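Side-chain contacts in luciferase-like monooxygenase (Streptomyces bottropensis, PDB 4US5), which probably acts as a flavin-dependent monooxygenase of the bacterial luciferase family, inserting or reducing molecular oxygen at the expense of paired donors: residues 23-28 and 60-65; 43-48 and 64-69; 314-319 and 323-328. All coordinates share one frame; numbering follows the deposited sequence. Where two conformers were deposited one is given.

Interaction 1. Residues 23-28 and 60-65; sequences HSLQHS and EILIAR. With NA (sodium ion), chain L; NA (sodium ion), chain O.
Leu62 meets Ser28 and Leu25 where two neighbouring outer helices of the TIM-barrel fold, 21-38 and 59-68, pack against each other. Both methyl branches of Leu62 take part. CD2 lies against Ser28, 3.8 Å from its CB and 3.9 Å from its OG, and more loosely 4.5 Å from Leu25 CD2, while CD1 of Leu62 faces the backbone O of Leu25 at 4.4 Å. With CG of Leu62 anti to the backbone N (chi1 -161°), the isobutyl group extends toward helix 21-38. The hydroxyl of Ser28 is hydrogen-bonded to the carboxylate of Glu11. Glu11 also shares a sodium ion with the carbonyl O of Ser24, one turn back on the helix. Val45 of strand 42-45 also touches Leu62, and Ala99 of the second subunit packs on Leu25. Toward the more exposed side the helices are bridged by solvent. Two waters lie in the plane of the Arg65 guanidinium, at its edge, and pair it with the amide of Gln26: one receives N-H groups from both Gln26 NE2 and Arg65 NH1, whereas the other accepts from Arg65 NH2 at 2.8 Å and donates to Gln26 OE1.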
# COMPACT_ATOMS: atom_id res chain seq x y z
N HIS B 23 -17.71 4.01 -0.65
CA HIS B 23 -18.58 3.07 -1.39
C HIS B 23 -17.86 2.54 -2.61
O HIS B 23 -17.96 1.35 -2.92
CB HIS B 23 -19.86 3.72 -1.83
CG HIS B 23 -20.81 4.02 -0.72
ND1 HIS B 23 -20.94 5.27 -0.16
CD2 HIS B 23 -21.69 3.22 -0.06
CE1 HIS B 23 -21.85 5.23 0.80
NE2 HIS B 23 -22.31 4.00 0.87
N SER B 24 -17.16 3.42 -3.32
CA SER B 24 -16.42 3.05 -4.51
C SER B 24 -15.44 1.96 -4.20
O SER B 24 -15.32 0.96 -4.94
CB SER B 24 -15.67 4.25 -5.10
OG SER B 24 -16.57 5.30 -5.45
N LEU B 25 -14.69 2.13 -3.09
CA LEU B 25 -13.72 1.11 -2.71
C LEU B 25 -14.37 -0.23 -2.38
O LEU B 25 -13.87 -1.29 -2.78
CB LEU B 25 -12.84 1.60 -1.53
CG LEU B 25 -12.13 2.92 -1.76
CD1 LEU B 25 -11.23 3.26 -0.59
CD2 LEU B 25 -11.33 2.95 -3.05
N GLN B 26 -15.46 -0.20 -1.63
CA GLN B 26 -16.19 -1.42 -1.29
C GLN B 26 -16.71 -2.08 -2.57
O GLN B 26 -16.65 -3.30 -2.74
CB GLN B 26 -17.36 -1.12 -0.29
CG GLN B 26 -16.87 -0.76 1.14
CD GLN B 26 -15.92 -1.79 1.72
OE1 GLN B 26 -16.21 -2.99 1.69
NE2 GLN B 26 -14.72 -1.34 2.16
N HIS B 27 -17.21 -1.27 -3.48
CA HIS B 27 -17.68 -1.80 -4.76
C HIS B 27 -16.58 -2.42 -5.59
O HIS B 27 -16.83 -3.39 -6.34
CB HIS B 27 -18.42 -0.75 -5.54
CG HIS B 27 -19.76 -0.45 -4.98
ND1 HIS B 27 -20.38 0.76 -5.17
CD2 HIS B 27 -20.57 -1.18 -4.17
CE1 HIS B 27 -21.50 0.79 -4.48
NE2 HIS B 27 -21.67 -0.39 -3.89
N SER B 28 -15.35 -1.92 -5.45
CA SER B 28 -14.18 -2.50 -6.16
C SER B 28 -13.91 -3.85 -5.69
O SER B 28 -13.67 -4.79 -6.47
CB SER B 28 -12.92 -1.63 -5.95
OG SER B 28 -13.07 -0.38 -6.56
N GLU B 60 -1.80 0.60 -4.86
CA GLU B 60 -1.11 -0.42 -4.08
C GLU B 60 -1.86 -0.81 -2.81
O GLU B 60 -1.82 -1.97 -2.35
CB GLU B 60 0.32 0.02 -3.76
CG GLU B 60 0.46 1.24 -2.85
CD GLU B 60 0.42 2.59 -3.56
OE1 GLU B 60 -0.08 2.70 -4.71
OE2 GLU B 60 0.92 3.58 -2.96
N ILE B 61 -2.60 0.14 -2.25
CA ILE B 61 -3.39 -0.13 -1.02
C ILE B 61 -4.61 -0.99 -1.35
O ILE B 61 -4.87 -2.00 -0.65
CB ILE B 61 -3.87 1.19 -0.36
CG1 ILE B 61 -2.65 2.04 0.08
CG2 ILE B 61 -4.81 0.88 0.80
CD1 ILE B 61 -1.73 1.34 1.06
N LEU B 62 -5.31 -0.67 -2.43
CA LEU B 62 -6.43 -1.50 -2.84
C LEU B 62 -5.98 -2.89 -3.36
O LEU B 62 -6.65 -3.87 -3.13
CB LEU B 62 -7.27 -0.75 -3.90
CG LEU B 62 -8.70 -1.25 -4.11
CD1 LEU B 62 -9.52 -1.25 -2.85
CD2 LEU B 62 -9.43 -0.48 -5.20
N ILE B 63 -4.83 -2.96 -4.03
CA ILE B 63 -4.25 -4.22 -4.44
C ILE B 63 -3.98 -5.12 -3.23
O ILE B 63 -4.34 -6.31 -3.22
CB ILE B 63 -2.96 -4.01 -5.27
CG1 ILE B 63 -3.32 -3.31 -6.58
CG2 ILE B 63 -2.27 -5.34 -5.52
CD1 ILE B 63 -2.15 -2.61 -7.18
N ALA B 64 -3.40 -4.56 -2.20
CA ALA B 64 -3.09 -5.33 -1.00
C ALA B 64 -4.36 -5.95 -0.40
O ALA B 64 -4.34 -7.09 0.10
CB ALA B 64 -2.42 -4.42 0.01
N ARG B 65 -5.45 -5.21 -0.44
CA ARG B 65 -6.72 -5.72 0.07
C ARG B 65 -7.36 -6.73 -0.86
O ARG B 65 -7.78 -7.80 -0.44
CB ARG B 65 -7.67 -4.57 0.32
CG ARG B 65 -9.10 -4.99 0.72
CD ARG B 65 -9.11 -5.86 1.97
NE ARG B 65 -10.49 -6.15 2.34
CZ ARG B 65 -11.35 -5.28 2.85
NH1 ARG B 65 -10.97 -4.08 3.21
NH2 ARG B 65 -12.63 -5.65 3.03
NA NA L . -15.66 1.06 -7.61
NA NA O . 1.07 4.64 -6.48
O HOH W 1 -12.87 -2.31 4.19
O HOH W 2 -15.09 -4.55 3.79
O HOH W 3 -17.82 2.84 -8.42
O HOH W 4 3.77 4.20 -5.88

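Interaction 2. Residues 43-48 and 64-69; sequences FWVAEH and ARIAAE. With NA (sodium ion), chain O; NA (sodium ion), chain Q.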
# COMPACT_ATOMS: atom_id res chain seq x y z
N PHE B 43 -7.17 -8.32 -12.42
CA PHE B 43 -7.94 -7.19 -11.93
C PHE B 43 -6.91 -6.09 -11.66
O PHE B 43 -6.05 -6.24 -10.78
CB PHE B 43 -8.65 -7.57 -10.64
CG PHE B 43 -9.63 -6.51 -10.15
CD1 PHE B 43 -9.18 -5.41 -9.43
CD2 PHE B 43 -10.97 -6.61 -10.43
CE1 PHE B 43 -10.06 -4.46 -9.00
CE2 PHE B 43 -11.85 -5.66 -9.98
CZ PHE B 43 -11.40 -4.59 -9.26
N TRP B 44 -6.96 -5.02 -12.44
CA TRP B 44 -6.05 -3.93 -12.26
C TRP B 44 -6.72 -2.74 -11.62
O TRP B 44 -7.88 -2.44 -11.92
CB TRP B 44 -5.49 -3.52 -13.62
CG TRP B 44 -4.42 -4.38 -14.14
CD1 TRP B 44 -3.86 -5.47 -13.53
CD2 TRP B 44 -3.81 -4.28 -15.42
NE1 TRP B 44 -2.90 -6.01 -14.34
CE2 TRP B 44 -2.82 -5.29 -15.50
CE3 TRP B 44 -3.96 -3.40 -16.49
CZ2 TRP B 44 -2.05 -5.50 -16.63
CZ3 TRP B 44 -3.17 -3.60 -17.62
CH2 TRP B 44 -2.21 -4.61 -17.67
N VAL B 45 -5.97 -2.02 -10.81
CA VAL B 45 -6.45 -0.81 -10.16
C VAL B 45 -5.64 0.38 -10.71
O VAL B 45 -4.40 0.36 -10.66
CB VAL B 45 -6.28 -0.88 -8.64
CG1 VAL B 45 -6.81 0.39 -7.95
CG2 VAL B 45 -6.98 -2.11 -8.08
N ALA B 46 -6.34 1.42 -11.17
CA ALA B 46 -5.73 2.60 -11.79
C ALA B 46 -5.41 3.65 -10.72
O ALA B 46 -5.90 3.59 -9.60
CB ALA B 46 -6.63 3.16 -12.87
N GLU B 47 -4.51 4.56 -11.04
CA GLU B 47 -4.11 5.61 -10.14
C GLU B 47 -4.64 6.92 -10.66
O GLU B 47 -4.29 7.34 -11.78
CB GLU B 47 -2.58 5.65 -10.09
CG GLU B 47 -2.01 6.75 -9.25
CD GLU B 47 -0.53 6.60 -8.96
OE1 GLU B 47 0.02 5.46 -9.05
OE2 GLU B 47 0.12 7.61 -8.60
N HIS B 48 -5.43 7.60 -9.85
CA HIS B 48 -5.97 8.95 -10.18
C HIS B 48 -5.85 9.85 -8.97
O HIS B 48 -6.32 9.49 -7.87
CB HIS B 48 -7.42 8.86 -10.61
CG HIS B 48 -7.58 8.26 -11.97
ND1 HIS B 48 -7.86 6.92 -12.17
CD2 HIS B 48 -7.42 8.79 -13.19
CE1 HIS B 48 -7.86 6.66 -13.47
NE2 HIS B 48 -7.61 7.78 -14.11
N ALA B 64 -3.40 -4.56 -2.20
CA ALA B 64 -3.09 -5.33 -1.00
C ALA B 64 -4.36 -5.95 -0.40
O ALA B 64 -4.34 -7.09 0.10
CB ALA B 64 -2.42 -4.42 0.01
N ARG B 65 -5.45 -5.21 -0.44
CA ARG B 65 -6.72 -5.72 0.07
C ARG B 65 -7.36 -6.73 -0.86
O ARG B 65 -7.78 -7.80 -0.44
CB ARG B 65 -7.67 -4.57 0.32
CG ARG B 65 -9.10 -4.99 0.72
CD ARG B 65 -9.11 -5.86 1.97
NE ARG B 65 -10.49 -6.15 2.34
CZ ARG B 65 -11.35 -5.28 2.85
NH1 ARG B 65 -10.97 -4.08 3.21
NH2 ARG B 65 -12.63 -5.65 3.03
N ILE B 66 -7.46 -6.37 -2.14
CA ILE B 66 -8.17 -7.22 -3.09
C ILE B 66 -7.50 -8.57 -3.30
O ILE B 66 -8.20 -9.57 -3.46
CB ILE B 66 -8.39 -6.49 -4.45
CG1 ILE B 66 -9.46 -5.40 -4.24
CG2 ILE B 66 -8.73 -7.49 -5.56
CD1 ILE B 66 -9.69 -4.51 -5.43
N ALA B 67 -6.17 -8.62 -3.25
CA ALA B 67 -5.47 -9.91 -3.34
C ALA B 67 -5.79 -10.82 -2.17
O ALA B 67 -5.80 -12.06 -2.33
CB ALA B 67 -4.00 -9.70 -3.47
N ALA B 68 -6.08 -10.25 -1.02
CA ALA B 68 -6.53 -11.06 0.15
C ALA B 68 -7.96 -11.57 0.04
O ALA B 68 -8.35 -12.49 0.75
CB ALA B 68 -6.41 -10.23 1.44
N GLU B 69 -8.75 -10.93 -0.82
CA GLU B 69 -10.18 -11.24 -0.99
C GLU B 69 -10.45 -12.19 -2.17
O GLU B 69 -11.60 -12.53 -2.41
CB GLU B 69 -10.96 -9.95 -1.23
CG GLU B 69 -10.89 -8.95 -0.12
CD GLU B 69 -11.85 -9.26 1.01
OE1 GLU B 69 -12.71 -10.15 0.82
OE2 GLU B 69 -11.72 -8.64 2.08
NA NA O . 1.07 4.64 -6.48
NA NA Q . -8.70 11.08 -7.24
O HOH W 4 3.77 4.20 -5.88
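Within the beta-alpha-beta unit formed by strand 42-45, helix 59-68 and strand 74-81, the side chain of Ile66 comes down on Phe43 and Val45 of the first strand. A single methyl carries the contact: CD1 of Ile66 is 3.6 Å from Phe43 CE1 and 4.1 Å from Phe43 CD1, approaching the ring obliquely while the two side chains cross at about a right angle. CG1 of Ile66 lies anti to the carbonyl carbon (chi1 -72°) and the chain then runs straight on (chi2 174°), which carries the terminal methyl down to the strand. The same methyl lies 4.5 Å from CG2 of Val45, a looser apolar contact two residues along. Ala32 of helix 21-38 touches both Phe43 and Ile66. Arg65 forms a salt bridge to Glu69, four residues on; NE meets OE2 at 2.8 Å, nearly straight at 168°, on the anti side of the carboxylate. The other oxygen of Glu69, OE1, pairs with Arg33, linking this segment to helix 21-38. Beyond the strand, Glu47 OE1 joins Glu60 in binding a sodium ion. An aliphatic side chain of a helix resting on side chains of a parallel strand is typical of the layer between barrel and helices in a TIM barrel.

Interaction 3. Residues 314-319 and 323-328; sequences SMIHDQ and LRSYRL. With NA (sodium ion), chain M.
Ser314 and Tyr326 tie the loop after strand 309-313 to helix 319-332 through their hydroxyls. Ser314 OG donates to Tyr326 OH over 3.0 Å, meeting the phenol at the edge of its ring and in the ring plane. The serine hydroxyl sits between its backbone N and carbonyl carbon (chi1 56°), a rotamer that brings it to the phenol. Both groups have further partners: Arg322 NE bonds to Ser314 OG, and Tyr326 OH bonds to the carbonyl of Val312 near the end of the strand. A second bond, Leu323 N to Gln319 O, is an i to i+4 link inside the helix, 2.9 Å long and almost straight at 177°. In the packing, Gln319 and Leu323 lie against each other over a substantial area. The glutamine chain, bent at chi2 (76°), crosses Leu323 at a slant, its CD 4.0 Å from Leu323 CG, and its NE2 bonds to Glu30. CD1 of Ile316 lies 4.0 Å from Ser325 CB, while the hydroxyl of Ser325 is bonded to the backbone of Cys229. A sodium ion sits on the loop side, bound by Ser314 O and by a water that donates to Ile316 O. Asp318 is the helix N-cap, in a strand-to-helix loop as at the C-terminal ends of TIM-barrel strands.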
# COMPACT_ATOMS: atom_id res chain seq x y z
N SER B 314 -15.28 0.31 -16.87
CA SER B 314 -16.66 0.74 -16.86
C SER B 314 -16.85 2.10 -16.16
O SER B 314 -16.09 2.47 -15.25
CB SER B 314 -17.55 -0.34 -16.25
OG SER B 314 -17.09 -0.68 -14.93
N MSE B 315 -17.85 2.85 -16.62
CA MSE B 315 -18.24 4.12 -16.02
C MSE B 315 -19.74 4.05 -15.82
O MSE B 315 -20.49 4.71 -16.51
CB MSE B 315 -17.87 5.26 -16.94
CG MSE B 315 -16.40 5.67 -16.80
SE MSE B 315 -15.26 4.51 -17.86
CE MSE B 315 -13.61 5.57 -17.87
N ILE B 316 -20.16 3.22 -14.87
CA ILE B 316 -21.55 2.88 -14.67
C ILE B 316 -21.96 3.38 -13.27
O ILE B 316 -21.25 3.16 -12.29
CB ILE B 316 -21.78 1.36 -14.81
CG1 ILE B 316 -21.58 0.94 -16.28
CG2 ILE B 316 -23.14 0.96 -14.33
CD1 ILE B 316 -21.59 -0.56 -16.54
N HIS B 317 -23.10 4.05 -13.20
CA HIS B 317 -23.51 4.71 -11.97
C HIS B 317 -23.87 3.69 -10.88
O HIS B 317 -23.48 3.85 -9.72
CB HIS B 317 -24.71 5.62 -12.22
CG HIS B 317 -25.27 6.22 -10.97
ND1 HIS B 317 -26.33 5.66 -10.30
CD2 HIS B 317 -24.89 7.31 -10.25
CE1 HIS B 317 -26.58 6.37 -9.21
NE2 HIS B 317 -25.73 7.38 -9.17
N ASP B 318 -24.66 2.69 -11.24
CA ASP B 318 -25.26 1.78 -10.28
C ASP B 318 -24.55 0.47 -10.24
O ASP B 318 -24.48 -0.22 -11.22
CB ASP B 318 -26.76 1.60 -10.64
CG ASP B 318 -27.59 0.93 -9.51
OD1 ASP B 318 -27.18 -0.06 -8.88
OD2 ASP B 318 -28.67 1.49 -9.23
N GLN B 319 -24.05 0.11 -9.05
CA GLN B 319 -23.36 -1.14 -8.86
C GLN B 319 -24.12 -2.36 -9.39
O GLN B 319 -23.50 -3.29 -9.89
CB GLN B 319 -23.01 -1.31 -7.38
CG GLN B 319 -22.30 -2.60 -7.01
CD GLN B 319 -20.84 -2.66 -7.40
OE1 GLN B 319 -20.39 -1.96 -8.29
NE2 GLN B 319 -20.12 -3.58 -6.78
N LEU B 323 -22.29 -4.79 -12.05
CA LEU B 323 -22.07 -6.20 -11.87
C LEU B 323 -22.73 -7.03 -12.98
O LEU B 323 -22.11 -7.94 -13.53
CB LEU B 323 -22.56 -6.67 -10.49
CG LEU B 323 -21.81 -6.08 -9.31
CD1 LEU B 323 -22.43 -6.50 -8.00
CD2 LEU B 323 -20.33 -6.44 -9.32
N ARG B 324 -23.93 -6.62 -13.37
CA ARG B 324 -24.63 -7.26 -14.49
C ARG B 324 -23.81 -7.22 -15.77
O ARG B 324 -23.72 -8.23 -16.49
CB ARG B 324 -26.04 -6.64 -14.76
CG ARG B 324 -27.17 -7.35 -14.00
CD ARG B 324 -28.58 -6.92 -14.37
NE ARG B 324 -28.84 -5.54 -13.99
CZ ARG B 324 -29.32 -5.16 -12.81
NH1 ARG B 324 -29.65 -6.06 -11.88
NH2 ARG B 324 -29.53 -3.88 -12.57
N SER B 325 -23.26 -6.06 -16.07
CA SER B 325 -22.44 -5.89 -17.28
C SER B 325 -21.30 -6.89 -17.31
O SER B 325 -21.12 -7.61 -18.30
CB SER B 325 -21.95 -4.42 -17.40
OG SER B 325 -21.22 -4.22 -18.62
N TYR B 326 -20.57 -7.03 -16.19
CA TYR B 326 -19.48 -7.94 -16.14
C TYR B 326 -19.90 -9.42 -16.16
O TYR B 326 -19.18 -10.25 -16.69
CB TYR B 326 -18.54 -7.63 -14.92
CG TYR B 326 -17.69 -6.42 -15.13
CD1 TYR B 326 -18.14 -5.16 -14.77
CD2 TYR B 326 -16.40 -6.52 -15.67
CE1 TYR B 326 -17.35 -4.02 -14.97
CE2 TYR B 326 -15.62 -5.37 -15.87
CZ TYR B 326 -16.10 -4.14 -15.52
OH TYR B 326 -15.29 -3.00 -15.67
N ARG B 327 -21.04 -9.73 -15.53
CA ARG B 327 -21.61 -11.08 -15.58
C ARG B 327 -21.99 -11.47 -17.01
O ARG B 327 -21.66 -12.54 -17.47
CB ARG B 327 -22.88 -11.15 -14.73
CG ARG B 327 -22.62 -11.37 -13.29
CD ARG B 327 -23.84 -12.07 -12.66
NE ARG B 327 -23.84 -11.89 -11.23
CZ ARG B 327 -23.28 -12.75 -10.39
NH1 ARG B 327 -22.70 -13.86 -10.85
NH2 ARG B 327 -23.31 -12.51 -9.07
N LEU B 328 -22.66 -10.58 -17.69
CA LEU B 328 -23.11 -10.83 -19.08
C LEU B 328 -21.93 -11.00 -20.01
O LEU B 328 -21.92 -11.88 -20.89
CB LEU B 328 -24.02 -9.72 -19.57
CG LEU B 328 -25.37 -9.59 -18.92
CD1 LEU B 328 -26.01 -8.28 -19.34
CD2 LEU B 328 -26.28 -10.79 -19.26
NA NA M . -18.21 1.79 -13.34
O HOH W 5 -19.06 2.21 -10.85

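All three contacts are largely buried, yet they draw on different chemistry. Interactions 1 and 2 have centres 6 Å apart, share Ala64 and Arg65, and use successive, overlapping parts of helix 59-68, which packs on helix 21-38 in the former and on strand 42-45 in the latter. They adjoin directly, Ser28 O lying 3.6 Å from Phe43 CZ, and both lie beside the second subunit. Direct contacts across them are apolar in the main, with water bridges added in interaction 1 and the Arg65-Glu69 salt bridge in interaction 2. Interaction 3, with its centre about 17 Å from that of interaction 1, closes a loop onto its own helix through a hydroxyl-to-hydroxyl bond together with side-chain packing, and no second subunit touches it. Helix 21-38 links these regions, since Gln319 also reaches His27 O weakly.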